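Local coordinates for protein pullulanase (Bacillus acidopullulyticus, PDB 2WAN) that hydrolyses the alpha-1,6-glucosidic linkages of pullulan and, as pullulanases do, of branched starch polysaccharides, at residues D442-N448 with N800-S805; E780-R784 with F810-F814; W182-D187 with D217-N221. All blocks are in the same frame, centred on the assembly; numbering follows the deposited sequence.

Interaction 1 of 3, residues D442-N448 with N800-S805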
ATOM      1  N   ASP A 442      -8.559 -11.039  18.450  1.00  9.65           N
ATOM      2  CA  ASP A 442      -9.092 -10.029  19.401  1.00 11.09           C
ATOM      3  C   ASP A 442     -10.600 -10.116  19.542  1.00 10.87           C
ATOM      4  O   ASP A 442     -11.157  -9.936  20.638  1.00  9.72           O
ATOM      5  CB  ASP A 442      -8.826  -8.592  18.943  1.00 11.03           C
ATOM      6  CG  ASP A 442      -7.371  -8.237  18.834  1.00 12.93           C
ATOM      7  OD1 ASP A 442      -6.491  -9.042  19.173  1.00 12.15           O
ATOM      8  OD2 ASP A 442      -7.110  -7.097  18.389  1.00 10.93           O
ATOM      9  N   PHE A 443     -11.280 -10.354  18.420  1.00 10.58           N
ATOM     10  CA  PHE A 443     -12.747 -10.279  18.367  1.00  9.75           C
ATOM     11  C   PHE A 443     -13.444 -11.141  19.417  1.00  8.93           C
ATOM     12  O   PHE A 443     -14.457 -10.716  19.991  1.00 11.16           O
ATOM     13  CB  PHE A 443     -13.217 -10.677  16.964  1.00  9.27           C
ATOM     14  CG  PHE A 443     -14.667 -10.384  16.704  1.00  9.47           C
ATOM     15  CD1 PHE A 443     -15.133  -9.069  16.725  1.00 10.07           C
ATOM     16  CD2 PHE A 443     -15.571 -11.430  16.444  1.00 12.77           C
ATOM     17  CE1 PHE A 443     -16.480  -8.786  16.474  1.00 11.21           C
ATOM     18  CE2 PHE A 443     -16.929 -11.154  16.186  1.00 10.30           C
ATOM     19  CZ  PHE A 443     -17.377  -9.833  16.225  1.00 10.66           C
ATOM     20  N   SER A 444     -12.897 -12.331  19.684  1.00  9.77           N
ATOM     21  CA  SER A 444     -13.638 -13.323  20.475  1.00  9.32           C
ATOM     22  C   SER A 444     -12.829 -14.044  21.571  1.00 10.03           C
ATOM     23  O   SER A 444     -13.373 -14.875  22.290  1.00 10.59           O
ATOM     24  CB  SER A 444     -14.216 -14.374  19.510  1.00  9.97           C
ATOM     25  OG  SER A 444     -13.150 -15.067  18.865  1.00  9.54           O
ATOM     26  N   ILE A 445     -11.549 -13.725  21.714  1.00  9.43           N
ATOM     27  CA  ILE A 445     -10.682 -14.497  22.628  1.00 11.44           C
ATOM     28  C   ILE A 445     -11.034 -14.345  24.120  1.00 12.27           C
ATOM     29  O   ILE A 445     -10.782 -15.262  24.915  1.00 13.19           O
ATOM     30  CB  ILE A 445      -9.189 -14.155  22.404  1.00 12.29           C
ATOM     31  CG1 ILE A 445      -8.249 -15.159  23.103  1.00 11.83           C
ATOM     32  CG2 ILE A 445      -8.866 -12.713  22.885  1.00 10.26           C
ATOM     33  CD1 ILE A 445      -8.360 -16.601  22.607  1.00 12.42           C
ATOM     34  N   ASP A 446     -11.598 -13.198  24.501  1.00 11.90           N
ATOM     35  CA  ASP A 446     -11.873 -12.929  25.936  1.00 11.11           C
ATOM     36  C   ASP A 446     -12.830 -13.980  26.492  1.00 13.81           C
ATOM     37  O   ASP A 446     -13.800 -14.346  25.843  1.00 10.80           O
ATOM     38  CB  ASP A 446     -12.460 -11.524  26.104  1.00 12.61           C
ATOM     39  CG  ASP A 446     -12.360 -10.991  27.546  1.00 13.27           C
ATOM     40  OD1 ASP A 446     -12.707 -11.704  28.516  1.00 14.48           O
ATOM     41  OD2 ASP A 446     -11.962  -9.806  27.694  1.00 12.53           O
ATOM     42  N   ALA A 447     -12.554 -14.469  27.701  1.00 12.68           N
ATOM     43  CA  ALA A 447     -13.467 -15.390  28.376  1.00 13.81           C
ATOM     44  C   ALA A 447     -14.897 -14.855  28.476  1.00 13.15           C
ATOM     45  O   ALA A 447     -15.854 -15.640  28.607  1.00 14.97           O
ATOM     46  CB  ALA A 447     -12.952 -15.708  29.775  1.00 14.85           C
ATOM     47  N   ASN A 448     -15.043 -13.528  28.423  1.00 12.55           N
ATOM     48  CA  ASN A 448     -16.359 -12.900  28.531  1.00 12.00           C
ATOM     49  C   ASN A 448     -17.094 -12.688  27.185  1.00 13.19           C
ATOM     50  O   ASN A 448     -18.148 -12.070  27.156  1.00 12.94           O
ATOM     51  CB  ASN A 448     -16.277 -11.584  29.347  1.00 11.87           C
ATOM     52  CG  ASN A 448     -15.548 -10.443  28.623  1.00 11.41           C
ATOM     53  OD1 ASN A 448     -15.437 -10.410  27.394  1.00 11.91           O
ATOM     54  ND2 ASN A 448     -15.104  -9.450  29.409  1.00 13.09           N
ATOM     55  N   ASN A 800      -4.877  -6.405  23.701  1.00 12.53           N
ATOM     56  CA  ASN A 800      -5.625  -6.284  22.434  1.00 11.58           C
ATOM     57  C   ASN A 800      -7.057  -6.797  22.367  1.00 12.19           C
ATOM     58  O   ASN A 800      -7.796  -6.441  21.440  1.00 11.48           O
ATOM     59  CB  ASN A 800      -4.835  -6.990  21.317  1.00 12.08           C
ATOM     60  CG  ASN A 800      -3.615  -6.218  20.895  1.00 13.56           C
ATOM     61  OD1 ASN A 800      -3.728  -5.114  20.367  1.00 15.15           O
ATOM     62  ND2 ASN A 800      -2.435  -6.799  21.106  1.00 14.40           N
ATOM     63  N   GLN A 801      -7.472  -7.650  23.295  1.00 11.19           N
ATOM     64  CA  GLN A 801      -8.762  -8.324  23.101  1.00 11.27           C
ATOM     65  C   GLN A 801      -9.947  -7.366  23.122  1.00 12.37           C
ATOM     66  O   GLN A 801      -9.862  -6.249  23.693  1.00 12.22           O
ATOM     67  CB  GLN A 801      -8.973  -9.407  24.157  1.00  9.76           C
ATOM     68  CG  GLN A 801      -9.336  -8.849  25.560  1.00 10.93           C
ATOM     69  CD  GLN A 801      -9.009  -9.839  26.668  1.00 14.20           C
ATOM     70  OE1 GLN A 801      -9.001 -11.046  26.433  1.00 13.88           O
ATOM     71  NE2 GLN A 801      -8.754  -9.328  27.886  1.00 13.10           N
ATOM     72  N   PHE A 802     -11.041  -7.790  22.488  1.00  9.85           N
ATOM     73  CA  PHE A 802     -12.343  -7.177  22.752  1.00 10.57           C
ATOM     74  C   PHE A 802     -12.786  -7.646  24.147  1.00 10.28           C
ATOM     75  O   PHE A 802     -13.116  -8.823  24.350  1.00 12.62           O
ATOM     76  CB  PHE A 802     -13.369  -7.582  21.683  1.00  9.33           C
ATOM     77  CG  PHE A 802     -13.261  -6.809  20.389  1.00 11.39           C
ATOM     78  CD1 PHE A 802     -12.021  -6.436  19.860  1.00 16.95           C
ATOM     79  CD2 PHE A 802     -14.418  -6.487  19.687  1.00 12.64           C
ATOM     80  CE1 PHE A 802     -11.941  -5.716  18.642  1.00 17.34           C
ATOM     81  CE2 PHE A 802     -14.348  -5.789  18.474  1.00 14.65           C
ATOM     82  CZ  PHE A 802     -13.119  -5.405  17.955  1.00 16.23           C
ATOM     83  N   ASP A 803     -12.744  -6.724  25.118  1.00  8.98           N
ATOM     84  CA  ASP A 803     -13.223  -6.980  26.457  1.00 12.15           C
ATOM     85  C   ASP A 803     -14.686  -6.556  26.413  1.00 11.91           C
ATOM     86  O   ASP A 803     -15.000  -5.352  26.441  1.00 11.86           O
ATOM     87  CB  ASP A 803     -12.410  -6.149  27.473  1.00 11.08           C
ATOM     88  CG  ASP A 803     -13.046  -6.124  28.860  1.00 13.15           C
ATOM     89  OD1 ASP A 803     -14.066  -6.796  29.075  1.00 11.27           O
ATOM     90  OD2 ASP A 803     -12.515  -5.423  29.747  1.00 13.97           O
ATOM     91  N   TRP A 804     -15.579  -7.542  26.291  1.00 11.31           N
ATOM     92  CA  TRP A 804     -16.987  -7.255  26.026  1.00 11.42           C
ATOM     93  C   TRP A 804     -17.737  -6.679  27.228  1.00 10.77           C
ATOM     94  O   TRP A 804     -18.819  -6.139  27.063  1.00 11.47           O
ATOM     95  CB  TRP A 804     -17.695  -8.498  25.464  1.00  9.70           C
ATOM     96  CG  TRP A 804     -17.198  -8.874  24.076  1.00  9.44           C
ATOM     97  CD1 TRP A 804     -16.136  -9.687  23.768  1.00  9.16           C
ATOM     98  CD2 TRP A 804     -17.724  -8.415  22.815  1.00 11.86           C
ATOM     99  NE1 TRP A 804     -16.001  -9.794  22.399  1.00 12.22           N
ATOM    100  CE2 TRP A 804     -16.957  -9.026  21.793  1.00  9.77           C
ATOM    101  CE3 TRP A 804     -18.772  -7.549  22.455  1.00 10.98           C
ATOM    102  CZ2 TRP A 804     -17.199  -8.800  20.423  1.00 10.51           C
ATOM    103  CZ3 TRP A 804     -19.021  -7.324  21.081  1.00 10.89           C
ATOM    104  CH2 TRP A 804     -18.239  -7.958  20.088  1.00  8.33           C
ATOM    105  N   SER A 805     -17.147  -6.769  28.427  1.00 10.39           N
ATOM    106  CA  SER A 805     -17.682  -6.051  29.581  1.00 10.73           C
ATOM    107  C   SER A 805     -17.732  -4.539  29.345  1.00  9.60           C
ATOM    108  O   SER A 805     -18.540  -3.845  29.963  1.00 11.13           O
ATOM    109  CB  SER A 805     -16.878  -6.348  30.877  1.00  9.12           C
ATOM    110  OG  SER A 805     -15.651  -5.650  30.926  1.00 13.51           O
TER
HETATM  111  O   HOH W   1     -12.817 -11.044  22.835  1.00 11.61           O
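An aromatic cluster of Phe-443, Phe-802 and Trp-804 joins the helix that follows the first strand of the catalytic (beta/alpha)8 barrel to the connection that leaves its last. Phe-443 pairs with both of the others: it turns an edge, at CD1, toward the face of Phe-802, an offset edge-to-face pair with centroids 5.6 Å apart, and receives over one of its own faces the benzo edge of Trp-804, through CZ2, in a second edge-to-face pair with planes at 80°. Phe-443 CA also lies over the Phe-802 ring as a CH-pi contact. Two backbone carbonyls, those of Asp-442 and Phe-443, tie the cluster to the other segment. Phe-802 N gives a nearly straight bond of 2.8 Å to Asp-442 O, coming from above the carbonyl plane, and Trp-804 NE1 reaches Phe-443 O at 3.0 Å with the oxygen lying in the indole plane. That bond, somewhat bent, probably limits the rotation of the indole. A water donating to Asp-442 O and Phe-802 O and accepting from Asp-446 N bridges the two segments.

At the other end Asn-448, its CG set between backbone N and carbonyl carbon (chi1 70°), brings both halves of its amide to the facing backbone turn: OD1 accepts from Trp-804 N at 3.1 Å, while ND2 donates to Asp-803 OD1 at 2.9 Å. Ser-805 OG meets this same carboxylate oxygen from the opposite face, and Ser-805 N adds a weak capping bond at the start of the next helix. Asp-446 OD1 closes an Asx turn onto Asn-448 N. Further out, Phe-443 stacks on Phe-460 and touches Leu-478 of helix 474-481, where Ser-477 meets Trp-804; the segment 800-805 itself links helix 797-800 to helix 805-809.

Interaction 2 of 3, residues E780-R784 with F810-F814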
ATOM      1  N   GLU A 780     -13.899   0.759  19.263  1.00 10.15           N
ATOM      2  CA  GLU A 780     -13.954   2.158  19.733  1.00  9.59           C
ATOM      3  C   GLU A 780     -15.337   2.507  20.308  1.00 10.17           C
ATOM      4  O   GLU A 780     -15.446   3.373  21.191  1.00  9.72           O
ATOM      5  CB  GLU A 780     -13.561   3.149  18.623  1.00 12.44           C
ATOM      6  CG  GLU A 780     -12.129   3.025  18.074  1.00 11.72           C
ATOM      7  CD  GLU A 780     -11.028   3.242  19.108  1.00 14.30           C
ATOM      8  OE1 GLU A 780     -10.899   2.457  20.079  1.00 13.33           O
ATOM      9  OE2 GLU A 780     -10.256   4.189  18.898  1.00 13.87           O
ATOM     10  N   GLU A 781     -16.373   1.817  19.821  1.00  9.54           N
ATOM     11  CA  GLU A 781     -17.766   2.004  20.266  1.00 10.65           C
ATOM     12  C   GLU A 781     -17.982   1.539  21.715  1.00 11.10           C
ATOM     13  O   GLU A 781     -19.016   1.833  22.297  1.00  9.89           O
ATOM     14  CB  GLU A 781     -18.732   1.281  19.311  1.00  9.94           C
ATOM     15  CG  GLU A 781     -18.714  -0.253  19.433  1.00  8.33           C
ATOM     16  CD  GLU A 781     -17.534  -0.971  18.756  1.00  9.56           C
ATOM     17  OE1 GLU A 781     -16.642  -0.337  18.134  1.00 10.16           O
ATOM     18  OE2 GLU A 781     -17.538  -2.215  18.829  1.00 11.24           O
ATOM     19  N   MET A 782     -17.006   0.820  22.283  1.00  7.94           N
ATOM     20  CA  MET A 782     -17.048   0.467  23.700  1.00 10.37           C
ATOM     21  C   MET A 782     -15.800   0.917  24.468  1.00 10.26           C
ATOM     22  O   MET A 782     -15.448   0.327  25.507  1.00 11.66           O
ATOM     23  CB  MET A 782     -17.302  -1.039  23.871  1.00  9.06           C
ATOM     24  CG  MET A 782     -16.226  -1.950  23.238  1.00 11.91           C
ATOM     25  SD  MET A 782     -16.685  -3.685  23.497  1.00 13.23           S
ATOM     26  CE  MET A 782     -15.436  -4.494  22.508  1.00 16.05           C
ATOM     27  N   LEU A 783     -15.135   1.953  23.944  1.00  8.50           N
ATOM     28  CA  LEU A 783     -13.960   2.587  24.569  1.00 10.11           C
ATOM     29  C   LEU A 783     -12.893   1.540  24.865  1.00 11.90           C
ATOM     30  O   LEU A 783     -12.329   1.490  25.960  1.00 12.80           O
ATOM     31  CB  LEU A 783     -14.346   3.389  25.827  1.00 10.61           C
ATOM     32  CG  LEU A 783     -15.540   4.366  25.697  1.00 10.16           C
ATOM     33  CD1 LEU A 783     -15.750   5.128  27.041  1.00  8.19           C
ATOM     34  CD2 LEU A 783     -15.362   5.383  24.523  1.00 10.90           C
ATOM     35  N   ARG A 784     -12.644   0.678  23.883  1.00 10.01           N
ATOM     36  CA  ARG A 784     -11.606  -0.345  24.025  1.00 12.06           C
ATOM     37  C   ARG A 784     -10.287   0.309  24.435  1.00 12.65           C
ATOM     38  O   ARG A 784      -9.956   1.399  23.971  1.00 11.36           O
ATOM     39  CB  ARG A 784     -11.456  -1.126  22.717  1.00 11.34           C
ATOM     40  CG  ARG A 784     -10.256  -2.062  22.646  1.00 11.93           C
ATOM     41  CD  ARG A 784     -10.493  -3.055  21.523  1.00  9.72           C
ATOM     42  NE  ARG A 784      -9.304  -3.793  21.094  1.00 10.71           N
ATOM     43  CZ  ARG A 784      -8.473  -3.372  20.149  1.00 13.72           C
ATOM     44  NH1 ARG A 784      -8.675  -2.189  19.579  1.00 11.58           N
ATOM     45  NH2 ARG A 784      -7.439  -4.136  19.775  1.00 12.17           N
ATOM     46  N   PHE A 810     -20.206   0.764  28.834  1.00 10.46           N
ATOM     47  CA  PHE A 810     -20.369   1.957  28.015  1.00 11.60           C
ATOM     48  C   PHE A 810     -21.440   1.792  26.953  1.00  9.76           C
ATOM     49  O   PHE A 810     -21.273   2.231  25.820  1.00  9.29           O
ATOM     50  CB  PHE A 810     -19.021   2.391  27.424  1.00  8.92           C
ATOM     51  CG  PHE A 810     -17.987   2.736  28.492  1.00 11.13           C
ATOM     52  CD1 PHE A 810     -18.145   3.873  29.280  1.00  9.82           C
ATOM     53  CD2 PHE A 810     -16.899   1.894  28.731  1.00 11.29           C
ATOM     54  CE1 PHE A 810     -17.207   4.194  30.283  1.00 11.95           C
ATOM     55  CE2 PHE A 810     -15.954   2.190  29.738  1.00 12.86           C
ATOM     56  CZ  PHE A 810     -16.113   3.340  30.514  1.00 12.69           C
ATOM     57  N   LYS A 811     -22.553   1.180  27.350  1.00 10.86           N
ATOM     58  CA  LYS A 811     -23.652   0.923  26.429  1.00  9.62           C
ATOM     59  C   LYS A 811     -24.200   2.214  25.816  1.00 10.94           C
ATOM     60  O   LYS A 811     -24.603   2.222  24.658  1.00 11.33           O
ATOM     61  CB  LYS A 811     -24.768   0.121  27.107  1.00 10.89           C
ATOM     62  CG  LYS A 811     -25.824  -0.424  26.130  1.00 10.93           C
ATOM     63  CD  LYS A 811     -25.207  -1.468  25.185  1.00 14.57           C
ATOM     64  CE  LYS A 811     -26.059  -1.742  23.973  1.00 18.37           C
ATOM     65  NZ  LYS A 811     -27.489  -1.916  24.248  1.00 22.15           N
ATOM     66  N   ASP A 812     -24.216   3.310  26.579  1.00 11.23           N
ATOM     67  CA  ASP A 812     -24.668   4.583  26.004  1.00 10.28           C
ATOM     68  C   ASP A 812     -23.750   5.027  24.850  1.00  9.82           C
ATOM     69  O   ASP A 812     -24.224   5.541  23.830  1.00 11.94           O
ATOM     70  CB  ASP A 812     -24.712   5.693  27.078  1.00  9.35           C
ATOM     71  CG  ASP A 812     -25.895   5.576  28.001  1.00 11.80           C
ATOM     72  OD1 ASP A 812     -26.855   4.852  27.672  1.00 12.49           O
ATOM     73  OD2 ASP A 812     -25.850   6.227  29.086  1.00 14.94           O
ATOM     74  N   VAL A 813     -22.437   4.836  25.008  1.00 10.94           N
ATOM     75  CA  VAL A 813     -21.490   5.142  23.936  1.00  9.62           C
ATOM     76  C   VAL A 813     -21.750   4.240  22.725  1.00  9.23           C
ATOM     77  O   VAL A 813     -21.858   4.721  21.594  1.00  9.43           O
ATOM     78  CB  VAL A 813     -20.039   4.940  24.376  1.00 11.38           C
ATOM     79  CG1 VAL A 813     -19.085   5.220  23.186  1.00 11.86           C
ATOM     80  CG2 VAL A 813     -19.734   5.850  25.590  1.00 12.74           C
ATOM     81  N   PHE A 814     -21.904   2.944  22.973  1.00  9.80           N
ATOM     82  CA  PHE A 814     -22.245   2.005  21.894  1.00  9.23           C
ATOM     83  C   PHE A 814     -23.516   2.452  21.152  1.00 10.35           C
ATOM     84  O   PHE A 814     -23.557   2.463  19.906  1.00 10.80           O
ATOM     85  CB  PHE A 814     -22.407   0.577  22.459  1.00  8.74           C
ATOM     86  CG  PHE A 814     -22.710  -0.455  21.413  1.00  8.72           C
ATOM     87  CD1 PHE A 814     -24.003  -0.614  20.910  1.00 10.42           C
ATOM     88  CD2 PHE A 814     -21.687  -1.251  20.911  1.00  8.36           C
ATOM     89  CE1 PHE A 814     -24.282  -1.565  19.912  1.00 13.07           C
ATOM     90  CE2 PHE A 814     -21.964  -2.218  19.929  1.00 10.00           C
ATOM     91  CZ  PHE A 814     -23.274  -2.358  19.431  1.00  8.33           C
TER
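The ring of Phe-810 carries the CD1 methyl of Leu-783 over the centre of one face, 3.5 Å from the centroid and only 11° off the normal, a CH-pi contact in which the methyl is within 4.0 Å of all six ring carbons, nearest CD1. The two side chains cross at about a right angle, and Met-782 O lies obliquely to the same ring, 3.9 Å from its CD2. The second ring, Phe-814, is met obliquely by the aliphatic part of Glu-781: CG comes to 3.5 Å from CD2, and the two side chains run side by side in the same direction. With Glu-781 CG held between its backbone N and carbonyl carbon (chi1 73°) and the chain bent again at chi2, the methylene lies against the ring while the carboxylate turns back to Gly-779 N and Tyr-436 OH.

Between the rings stands Val-813. Its CG1 touches Leu-783 CD2 at 4.0 Å and Glu-781 O at 3.5 Å. Leu-783 has positive phi and psi, a backbone bend that presents its side chain to the start of helix 811-826, where Phe-810 is the N-cap residue. In the catalytic (beta/alpha)8 barrel this is the loop after the last strand, 773-777, packing on that helix. Helix 753-769 adds Glu-753 beside Phe-810 and Ile-757 beside Val-813, while helix 474-481 and Lys-807, the latter by a cation-pi contact, gather round Phe-814.

The side-chain contacts are largely apolar, methyl against ring and methylene against ring, while the acidic end of Glu-781 is satisfied by partners beyond the interface.

Interaction 3 of 3, residues W182-D187 with D217-N221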
ATOM      1  N   TRP A 182      18.967  32.636 -11.985  1.00 26.44           N
ATOM      2  CA  TRP A 182      19.935  32.107 -11.004  1.00 27.02           C
ATOM      3  C   TRP A 182      19.315  31.085 -10.041  1.00 28.39           C
ATOM      4  O   TRP A 182      19.404  31.215  -8.812  1.00 29.53           O
ATOM      5  CB  TRP A 182      20.616  33.254 -10.240  1.00 27.30           C
ATOM      6  CG  TRP A 182      21.243  34.285 -11.128  1.00 26.27           C
ATOM      7  CD1 TRP A 182      20.701  35.478 -11.511  1.00 24.78           C
ATOM      8  CD2 TRP A 182      22.542  34.219 -11.741  1.00 29.38           C
ATOM      9  NE1 TRP A 182      21.576  36.156 -12.330  1.00 26.83           N
ATOM     10  CE2 TRP A 182      22.714  35.410 -12.483  1.00 27.10           C
ATOM     11  CE3 TRP A 182      23.578  33.273 -11.726  1.00 28.42           C
ATOM     12  CZ2 TRP A 182      23.881  35.680 -13.211  1.00 32.03           C
ATOM     13  CZ3 TRP A 182      24.739  33.542 -12.455  1.00 27.03           C
ATOM     14  CH2 TRP A 182      24.877  34.738 -13.183  1.00 26.94           C
ATOM     15  N   SER A 183      18.680  30.064 -10.609  1.00 29.19           N
ATOM     16  CA  SER A 183      17.978  29.069  -9.804  1.00 31.00           C
ATOM     17  C   SER A 183      18.399  27.644 -10.177  1.00 30.59           C
ATOM     18  O   SER A 183      17.905  27.095 -11.166  1.00 30.99           O
ATOM     19  CB  SER A 183      16.458  29.261  -9.940  1.00 32.43           C
ATOM     20  OG  SER A 183      15.760  28.429  -9.028  1.00 39.59           O
ATOM     21  N   PRO A 184      19.300  27.034  -9.376  1.00 29.47           N
ATOM     22  CA  PRO A 184      19.880  25.719  -9.687  1.00 31.36           C
ATOM     23  C   PRO A 184      18.901  24.542  -9.599  1.00 33.66           C
ATOM     24  O   PRO A 184      19.176  23.471 -10.157  1.00 33.69           O
ATOM     25  CB  PRO A 184      20.968  25.539  -8.618  1.00 29.98           C
ATOM     26  CG  PRO A 184      21.015  26.793  -7.851  1.00 31.18           C
ATOM     27  CD  PRO A 184      19.739  27.517  -8.057  1.00 31.26           C
ATOM     28  N   ASP A 185      17.788  24.731  -8.892  1.00 34.56           N
ATOM     29  CA  ASP A 185      16.827  23.645  -8.699  1.00 37.00           C
ATOM     30  C   ASP A 185      15.624  23.683  -9.661  1.00 36.40           C
ATOM     31  O   ASP A 185      14.697  22.887  -9.529  1.00 37.43           O
ATOM     32  CB  ASP A 185      16.391  23.554  -7.229  1.00 37.84           C
ATOM     33  CG  ASP A 185      15.679  24.806  -6.737  1.00 43.96           C
ATOM     34  OD1 ASP A 185      15.740  25.863  -7.407  1.00 50.61           O
ATOM     35  OD2 ASP A 185      15.051  24.725  -5.658  1.00 50.06           O
ATOM     36  N   ASP A 186      15.657  24.598 -10.628  1.00 35.99           N
ATOM     37  CA  ASP A 186      14.614  24.680 -11.653  1.00 36.08           C
ATOM     38  C   ASP A 186      14.976  23.792 -12.853  1.00 34.85           C
ATOM     39  O   ASP A 186      15.825  24.153 -13.667  1.00 34.62           O
ATOM     40  CB  ASP A 186      14.394  26.138 -12.097  1.00 36.53           C
ATOM     41  CG  ASP A 186      13.038  26.356 -12.783  1.00 37.85           C
ATOM     42  OD1 ASP A 186      12.549  25.435 -13.471  1.00 36.45           O
ATOM     43  OD2 ASP A 186      12.457  27.455 -12.635  1.00 38.56           O
ATOM     44  N   ASP A 187      14.314  22.636 -12.960  1.00 35.33           N
ATOM     45  CA  ASP A 187      14.609  21.662 -14.020  1.00 34.78           C
ATOM     46  C   ASP A 187      14.064  22.056 -15.389  1.00 35.04           C
ATOM     47  O   ASP A 187      14.160  21.284 -16.349  1.00 36.21           O
ATOM     48  CB  ASP A 187      14.133  20.257 -13.633  1.00 33.90           C
ATOM     49  CG  ASP A 187      15.086  19.564 -12.678  1.00 39.64           C
ATOM     50  OD1 ASP A 187      16.263  19.988 -12.578  1.00 40.20           O
ATOM     51  OD2 ASP A 187      14.658  18.597 -12.012  1.00 36.94           O
ATOM     52  N   ASP A 217      23.350  19.126  -9.278  1.00 29.36           N
ATOM     53  CA  ASP A 217      22.639  18.540  -8.130  1.00 29.98           C
ATOM     54  C   ASP A 217      21.703  19.502  -7.384  1.00 29.44           C
ATOM     55  O   ASP A 217      21.496  19.355  -6.176  1.00 27.96           O
ATOM     56  CB  ASP A 217      23.635  17.881  -7.166  1.00 31.78           C
ATOM     57  CG  ASP A 217      24.548  16.879  -7.867  1.00 34.64           C
ATOM     58  OD1 ASP A 217      24.052  16.142  -8.742  1.00 34.04           O
ATOM     59  OD2 ASP A 217      25.760  16.838  -7.550  1.00 39.32           O
ATOM     60  N   HIS A 218      21.136  20.462  -8.115  1.00 28.31           N
ATOM     61  CA  HIS A 218      20.151  21.414  -7.576  1.00 31.37           C
ATOM     62  C   HIS A 218      20.677  22.354  -6.483  1.00 31.64           C
ATOM     63  O   HIS A 218      19.890  22.886  -5.693  1.00 33.12           O
ATOM     64  CB  HIS A 218      18.879  20.688  -7.094  1.00 33.25           C
ATOM     65  CG  HIS A 218      18.065  20.088  -8.197  1.00 35.77           C
ATOM     66  ND1 HIS A 218      17.325  18.937  -8.031  1.00 42.44           N
ATOM     67  CD2 HIS A 218      17.877  20.472  -9.481  1.00 39.48           C
ATOM     68  CE1 HIS A 218      16.709  18.644  -9.162  1.00 44.04           C
ATOM     69  NE2 HIS A 218      17.028  19.560 -10.058  1.00 43.82           N
ATOM     70  N   SER A 219      21.992  22.562  -6.429  1.00 29.47           N
ATOM     71  CA  SER A 219      22.553  23.546  -5.499  1.00 29.31           C
ATOM     72  C   SER A 219      23.717  24.328  -6.101  1.00 28.49           C
ATOM     73  O   SER A 219      24.107  24.101  -7.250  1.00 25.66           O
ATOM     74  CB  SER A 219      22.968  22.903  -4.169  1.00 29.58           C
ATOM     75  OG  SER A 219      24.081  22.050  -4.335  1.00 31.36           O
ATOM     76  N   TRP A 220      24.242  25.263  -5.312  1.00 28.33           N
ATOM     77  CA  TRP A 220      25.402  26.057  -5.702  1.00 29.30           C
ATOM     78  C   TRP A 220      26.691  25.459  -5.139  1.00 30.21           C
ATOM     79  O   TRP A 220      27.768  26.057  -5.255  1.00 28.34           O
ATOM     80  CB  TRP A 220      25.239  27.498  -5.218  1.00 29.33           C
ATOM     81  CG  TRP A 220      24.200  28.287  -5.954  1.00 25.93           C
ATOM     82  CD1 TRP A 220      23.025  28.769  -5.448  1.00 28.21           C
ATOM     83  CD2 TRP A 220      24.245  28.702  -7.328  1.00 25.11           C
ATOM     84  NE1 TRP A 220      22.338  29.461  -6.421  1.00 24.33           N
ATOM     85  CE2 TRP A 220      23.061  29.429  -7.585  1.00 25.00           C
ATOM     86  CE3 TRP A 220      25.172  28.532  -8.366  1.00 26.88           C
ATOM     87  CZ2 TRP A 220      22.782  29.990  -8.834  1.00 21.02           C
ATOM     88  CZ3 TRP A 220      24.890  29.080  -9.609  1.00 21.96           C
ATOM     89  CH2 TRP A 220      23.711  29.808  -9.833  1.00 21.49           C
ATOM     90  N   ASN A 221      26.581  24.285  -4.520  1.00 30.76           N
ATOM     91  CA  ASN A 221      27.753  23.604  -3.974  1.00 32.58           C
ATOM     92  C   ASN A 221      28.827  23.450  -5.049  1.00 31.60           C
ATOM     93  O   ASN A 221      30.001  23.758  -4.829  1.00 30.54           O
ATOM     94  CB  ASN A 221      27.354  22.234  -3.426  1.00 34.38           C
ATOM     95  CG  ASN A 221      28.016  21.919  -2.099  1.00 43.16           C
ATOM     96  OD1 ASN A 221      29.247  21.893  -1.984  1.00 49.77           O
ATOM     97  ND2 ASN A 221      27.196  21.661  -1.086  1.00 47.90           N
TER
HETATM   98  O   HOH W   2      21.317  21.770 -10.505  1.00 25.39           O
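His-218 NE2 donates to Asp-187 OD1 at 2.7 Å with an N-H...O angle of 167°. The oxygen lies in the imidazole plane, while NE2 approaches it on the syn side, about 30° out of the carboxylate plane. His-218 CG stands anti to its own carbonyl carbon (chi1 -68°), which sends the ring toward Asp-187. Pro-184 O lies at the edge of the same imidazole, in its plane, 3.3 Å from His-218 CD2, and also takes a straight CA-H...O contact from His-218 CA. A water completes the link, donating to Pro-184 O and accepting from His-218 N. The pyrrolidine lies over one face of Trp-220, its CG 3.4 Å from the centroid of the five-membered ring, a CH-pi contact displaced toward the rim. Trp-220 in turn brings CH2 to the edge of Trp-182, at CE3, 4.0 Å away.

A type I turn from Ser-183 to Asp-186 sets Pro-184 and Asp-185 against His-218, and a weak bond from Ser-183 OG to Asp-185 OD1 spans the turn. Strand 166-170 backs both ends, Val-167 touching Asp-187 and Val-169 touching Trp-220.

Replacing His-218 by alanine removes the imidazole and is likely to leave the Asp-187 carboxylate without its donor and Pro-184 O without its CD2 contact. A short His-carboxylate hydrogen bond, possibly charge-assisted, and proline-on-indole packing join these two surface loops of the X25 domain.

Interactions 1 and 2 are neighbours, with centres about 14 Å apart, and their segments alternate along the chain: 442-448, 780-784, 800-805, 810-814. Both belong to the catalytic (beta/alpha)8 barrel, where they tie the connection after its last strand, 773-777, to the region after the first strand and to helix 811-826. Arg-784 joins them, bonding to Asn-800 O and making a long, weak ion pair with Asp-442, and Met-782 packs on Phe-802; helix 474-481 borders both. Interaction 3 comes earlier in the chain, in the X25 domain, its centre about 58 Å and about 55 Å from those of interactions 1 and 2. It lies within a separate module, far from the barrel, and joins two surface loops there.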